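PDB 1V70: probable antibiotics synthesis protein from Thermus thermophilus, which is of unknown function but adopts a cupin fold, probably binds a metal ion and may take part in antibiotic synthesis. Local coordinates for residues K4-L9 / Y30-L35; V60-R63 / E68-L71. All coordinates share one frame; numbering follows the deposited sequence. Where two conformers were deposited one is given.

Contact 1: K4-L9 / Y30-L35; sequences KDLKRL and YDLYAL
Leu6 and Leu9, on one side of the short helix 6-9, close on Leu32 of strand 28-35. The first segment starts in a strand. Lys4 and Asp5 pair there, antiparallel, with a strand of the second subunit. Asp5 then caps the helix. Asp5 OD1 accepts from Lys7 N at 3.0 Å, a bent bond with an angle of 136° at the hydrogen. Lys7 NZ folds back to the same Asp5 OD1 at 2.8 Å, as a salt bridge. The two nitrogens reach OD1 from opposite faces of the carboxylate plane. The ammonium group also donates to Pro73 O of the second subunit.

Leu6 makes most of the contact. Leu6 CD2 meets Leu32 CD2 at 3.8 Å. Leu6 O lies 3.6 Å from the other methyl, Leu32 CD1. The fork of Leu32 is thus divided between a side chain and the helix backbone. Leu32 CG stands anti to its own carbonyl carbon (chi1 -72°), and the branch runs out from the strand to the helix. Leu6 also packs on Leu98 of strand 95-102, next to strand 28-35, and on Tyr54 of the second subunit. One turn along, Leu9 CB adds a contact 4.1 Å from Leu32 CD1.

No hydrogen bond joins the two segments. The helix therefore rests on the sheet by apolar packing, while the polar groups of Asp5 and Lys7 hold its first turn and connect it to the dimer interface.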
loop_
_atom_site.group_PDB
_atom_site.type_symbol
_atom_site.label_atom_id
_atom_site.label_comp_id
_atom_site.label_asym_id
_atom_site.label_seq_id
_atom_site.Cartn_x
_atom_site.Cartn_y
_atom_site.Cartn_z
ATOM N N LYS A 4 9.247 -7.957 -4.313
ATOM C CA LYS A 4 10.311 -7.292 -3.575
ATOM C C LYS A 4 10.105 -7.359 -2.075
ATOM O O LYS A 4 8.973 -7.410 -1.596
ATOM C CB LYS A 4 10.374 -5.810 -3.972
ATOM C CG LYS A 4 10.718 -5.532 -5.429
ATOM C CD LYS A 4 12.194 -5.770 -5.697
ATOM C CE LYS A 4 12.544 -5.480 -7.147
ATOM N NZ LYS A 4 14.005 -5.624 -7.386
ATOM N N ASP A 5 11.211 -7.358 -1.338
ATOM C CA ASP A 5 11.161 -7.342 0.116
ATOM C C ASP A 5 11.394 -5.863 0.416
ATOM O O ASP A 5 12.521 -5.372 0.304
ATOM C CB ASP A 5 12.292 -8.180 0.717
ATOM C CG ASP A 5 12.258 -8.199 2.236
ATOM O OD1 ASP A 5 11.607 -7.309 2.824
ATOM O OD2 ASP A 5 12.885 -9.092 2.843
ATOM N N LEU A 6 10.330 -5.146 0.766
ATOM C CA LEU A 6 10.439 -3.718 1.041
ATOM C C LEU A 6 11.441 -3.386 2.136
ATOM O O LEU A 6 12.034 -2.304 2.133
ATOM C CB LEU A 6 9.065 -3.138 1.390
ATOM C CG LEU A 6 8.135 -2.838 0.207
ATOM C CD1 LEU A 6 7.950 -4.068 -0.665
ATOM C CD2 LEU A 6 6.797 -2.343 0.736
ATOM N N LYS A 7 11.632 -4.316 3.067
ATOM C CA LYS A 7 12.577 -4.118 4.161
ATOM C C LYS A 7 13.986 -3.961 3.601
ATOM O O LYS A 7 14.794 -3.196 4.131
ATOM C CB LYS A 7 12.536 -5.312 5.121
ATOM C CG LYS A 7 11.162 -5.587 5.716
ATOM C CD LYS A 7 11.206 -6.719 6.738
ATOM C CE LYS A 7 11.603 -8.048 6.106
ATOM N NZ LYS A 7 10.599 -8.530 5.116
ATOM N N ARG A 8 14.273 -4.682 2.522
ATOM C CA ARG A 8 15.595 -4.624 1.891
ATOM C C ARG A 8 15.801 -3.337 1.101
ATOM O O ARG A 8 16.901 -2.801 1.060
ATOM C CB ARG A 8 15.763 -5.827 0.965
ATOM C CG ARG A 8 17.138 -5.843 0.286
ATOM C CD ARG A 8 17.088 -6.553 -1.085
ATOM N NE ARG A 8 18.090 -5.958 -1.975
ATOM C CZ ARG A 8 17.800 -5.752 -3.286
ATOM N NH1 ARG A 8 16.612 -6.077 -3.796
ATOM N NH2 ARG A 8 18.731 -5.215 -4.070
ATOM N N LEU A 9 14.744 -2.840 0.467
ATOM C CA LEU A 9 14.824 -1.629 -0.347
ATOM C C LEU A 9 15.002 -0.341 0.446
ATOM O O LEU A 9 15.511 0.648 -0.082
ATOM C CB LEU A 9 13.573 -1.494 -1.215
ATOM C CG LEU A 9 13.340 -2.570 -2.275
ATOM C CD1 LEU A 9 12.084 -2.238 -3.065
ATOM C CD2 LEU A 9 14.546 -2.654 -3.200
ATOM N N TYR A 30 4.080 2.811 -6.925
ATOM C CA TYR A 30 4.091 2.105 -5.648
ATOM C C TYR A 30 5.499 2.375 -5.137
ATOM O O TYR A 30 6.465 1.754 -5.589
ATOM C CB TYR A 30 3.864 0.611 -5.892
ATOM C CG TYR A 30 3.403 -0.174 -4.684
ATOM C CD1 TYR A 30 2.044 -0.285 -4.366
ATOM C CD2 TYR A 30 4.322 -0.833 -3.876
ATOM C CE1 TYR A 30 1.621 -1.045 -3.269
ATOM C CE2 TYR A 30 3.913 -1.590 -2.785
ATOM C CZ TYR A 30 2.563 -1.696 -2.489
ATOM O OH TYR A 30 2.175 -2.478 -1.424
ATOM N N ASP A 31 5.609 3.320 -4.205
ATOM C CA ASP A 31 6.902 3.746 -3.679
ATOM C C ASP A 31 7.053 3.685 -2.175
ATOM O O ASP A 31 6.084 3.543 -1.433
ATOM C CB ASP A 31 7.169 5.211 -4.053
ATOM C CG ASP A 31 7.001 5.495 -5.523
ATOM O OD1 ASP A 31 7.547 4.732 -6.337
ATOM O OD2 ASP A 31 6.333 6.499 -5.861
ATOM N N LEU A 32 8.300 3.820 -1.742
ATOM C CA LEU A 32 8.624 3.912 -0.332
ATOM C C LEU A 32 9.203 5.316 -0.183
ATOM O O LEU A 32 9.992 5.754 -1.025
ATOM C CB LEU A 32 9.703 2.909 0.080
ATOM C CG LEU A 32 9.373 1.422 0.169
ATOM C CD1 LEU A 32 10.625 0.668 0.601
ATOM C CD2 LEU A 32 8.241 1.192 1.162
ATOM N N TYR A 33 8.784 6.039 0.848
ATOM C CA TYR A 33 9.345 7.362 1.112
ATOM C C TYR A 33 10.103 7.189 2.418
ATOM O O TYR A 33 9.543 6.705 3.401
ATOM C CB TYR A 33 8.264 8.425 1.324
ATOM C CG TYR A 33 7.583 8.961 0.084
ATOM C CD1 TYR A 33 6.766 10.088 0.173
ATOM C CD2 TYR A 33 7.714 8.339 -1.162
ATOM C CE1 TYR A 33 6.089 10.585 -0.938
ATOM C CE2 TYR A 33 7.036 8.831 -2.288
ATOM C CZ TYR A 33 6.226 9.954 -2.162
ATOM O OH TYR A 33 5.533 10.446 -3.247
ATOM N N ALA A 34 11.376 7.566 2.428
ATOM C CA ALA A 34 12.199 7.451 3.624
ATOM C C ALA A 34 12.581 8.860 4.043
ATOM O O ALA A 34 13.289 9.566 3.318
ATOM C CB ALA A 34 13.446 6.620 3.330
ATOM N N LEU A 35 12.101 9.264 5.215
ATOM C CA LEU A 35 12.345 10.605 5.727
ATOM C C LEU A 35 13.157 10.655 7.008
ATOM O O LEU A 35 12.780 10.071 8.021
ATOM C CB LEU A 35 11.017 11.330 5.991
ATOM C CG LEU A 35 10.013 11.564 4.861
ATOM C CD1 LEU A 35 9.243 10.286 4.564
ATOM C CD2 LEU A 35 9.043 12.663 5.282
#

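Contact 2: V60-R63 / E68-L71; sequences VVVR and EALL
Val60 and Leu71 lie side by side on one face of a two-stranded antiparallel hairpin, with Val60 CG2 fitted beside Leu71 CB at 3.8 Å. Val62 and Ala69 share this face. In one of its two conformers, Val62 rests CG1 against the small Ala69 CB at 3.7 Å. Tyr53 and Ala77 of the facing sheet meet Val62 and Leu71, and Ile3 of the second subunit packs on Ala69 and Leu71.

The other face carries Val61, Arg63, Glu68 and Leu70. Val61 CG1 points anti to its backbone N (chi1 176°), toward Glu68, its diagonal neighbour. Val61 CG1 sits 4.0 Å from Glu68 OE2. The two methyls go different ways, CG1 to the Glu68 carboxylate and CG2 toward Leu70. In one of the two conformers of Leu70, its CD2 comes to 3.5 Å from Val61 CG2.

Further along this face, Glu68 crosses Arg63 at an angle, Glu68 CG to Arg63 CG 4.0 Å. Only the aliphatic parts meet. The guanidinium turns away, and Arg63 NE donates to Gly65 O in the turn. Glu68 OE2 instead forms a salt bridge with Arg88. A water donates to Val61 O and, weakly, to Glu68 OE2, linking the backbone to the carboxylate.

Four backbone bonds set the register. Val60 and Leu71 exchange one pair, and Val62 and Ala69 the other. Leu71 N to Val60 O is 2.8 Å and nearly straight at the hydrogen (162°).

This is a beta hairpin of the cupin jelly-roll barrel, with its inner face turned to the core. Strand 67-71 is the outermost of the four-stranded sheet within this chain.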
loop_
_atom_site.group_PDB
_atom_site.type_symbol
_atom_site.label_atom_id
_atom_site.label_comp_id
_atom_site.label_asym_id
_atom_site.label_seq_id
_atom_site.Cartn_x
_atom_site.Cartn_y
_atom_site.Cartn_z
ATOM N N VAL A 60 4.960 10.679 11.050
ATOM C CA VAL A 60 5.068 11.868 10.222
ATOM C C VAL A 60 3.801 12.692 10.345
ATOM O O VAL A 60 2.761 12.195 10.785
ATOM C CB VAL A 60 5.250 11.507 8.723
ATOM C CG1 VAL A 60 6.564 10.767 8.517
ATOM C CG2 VAL A 60 4.079 10.652 8.242
ATOM N N VAL A 61 3.900 13.955 9.963
ATOM C CA VAL A 61 2.750 14.840 9.971
ATOM C C VAL A 61 2.305 14.917 8.518
ATOM O O VAL A 61 3.057 15.373 7.652
ATOM C CB VAL A 61 3.110 16.256 10.458
ATOM C CG1 VAL A 61 1.891 17.162 10.347
ATOM C CG2 VAL A 61 3.597 16.207 11.898
ATOM N N VAL A 62 1.099 14.440 8.245
ATOM C CA VAL A 62 0.563 14.476 6.892
ATOM C C VAL A 62 -0.407 15.642 6.772
ATOM O O VAL A 62 -1.224 15.879 7.667
ATOM C CB VAL A 62 -0.172 13.152 6.524
ATOM C CG1 VAL A 62 -1.275 12.868 7.525
ATOM C CG2 VAL A 62 -0.737 13.243 5.116
ATOM N N ARG A 63 -0.297 16.385 5.676
ATOM C CA ARG A 63 -1.180 17.517 5.431
ATOM C C ARG A 63 -1.996 17.227 4.184
ATOM O O ARG A 63 -1.447 16.850 3.144
ATOM C CB ARG A 63 -0.358 18.800 5.237
ATOM C CG ARG A 63 -1.180 20.074 4.989
ATOM C CD ARG A 63 -1.429 20.318 3.505
ATOM N NE ARG A 63 -2.252 21.507 3.265
ATOM C CZ ARG A 63 -1.843 22.767 3.403
ATOM N NH1 ARG A 63 -0.601 23.045 3.781
ATOM N NH2 ARG A 63 -2.690 23.761 3.165
ATOM N N GLU A 68 -4.299 18.559 9.148
ATOM C CA GLU A 68 -3.048 17.839 9.357
ATOM C C GLU A 68 -3.323 16.701 10.328
ATOM O O GLU A 68 -4.240 16.778 11.154
ATOM C CB GLU A 68 -1.966 18.748 9.941
ATOM C CG GLU A 68 -1.456 19.799 8.980
ATOM C CD GLU A 68 -0.278 20.562 9.545
ATOM O OE1 GLU A 68 -0.393 21.068 10.679
ATOM O OE2 GLU A 68 0.757 20.656 8.855
ATOM N N ALA A 69 -2.528 15.645 10.224
ATOM C CA ALA A 69 -2.684 14.486 11.086
ATOM C C ALA A 69 -1.333 13.875 11.404
ATOM O O ALA A 69 -0.375 14.016 10.636
ATOM C CB ALA A 69 -3.566 13.446 10.402
ATOM N N LEU A 70 -1.257 13.213 12.552
ATOM C CA LEU A 70 -0.041 12.530 12.960
ATOM C C LEU A 70 -0.243 11.088 12.524
ATOM O O LEU A 70 -1.097 10.377 13.055
ATOM C CB LEU A 70 0.144 12.611 14.479
ATOM C CG LEU A 70 0.427 14.004 15.044
ATOM C CD1 LEU A 70 0.674 13.896 16.541
ATOM C CD2 LEU A 70 1.639 14.611 14.351
ATOM N N LEU A 71 0.533 10.675 11.533
ATOM C CA LEU A 71 0.440 9.332 10.994
ATOM C C LEU A 71 1.476 8.433 11.665
ATOM O O LEU A 71 2.679 8.578 11.427
ATOM C CB LEU A 71 0.678 9.382 9.483
ATOM C CG LEU A 71 0.135 8.250 8.611
ATOM C CD1 LEU A 71 -1.392 8.310 8.578
ATOM C CD2 LEU A 71 0.702 8.387 7.206
HETATM O O HOH W 1 2.495 18.249 7.045
#

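How the contacts relate
From the N terminus, the chain passes through strand 2-5 and helix 6-9, then strand 18-25, before strand 28-35 returns to the helix. Contact 1 closes this loop of 20 intervening residues. Contact 2 comes later and closes only a tight turn between strands 60-64 and 67-71. The two are in series and neither nest nor cross. Their centres are about 19 Å apart, on opposite sides of the chain's centre. Contact 1 ties the N-terminal helix to the five-stranded sheet. Contact 2 joins two strands of the four-stranded sheet, one of them outermost within this chain. Both regions also touch the second subunit, so each takes part in the dimer.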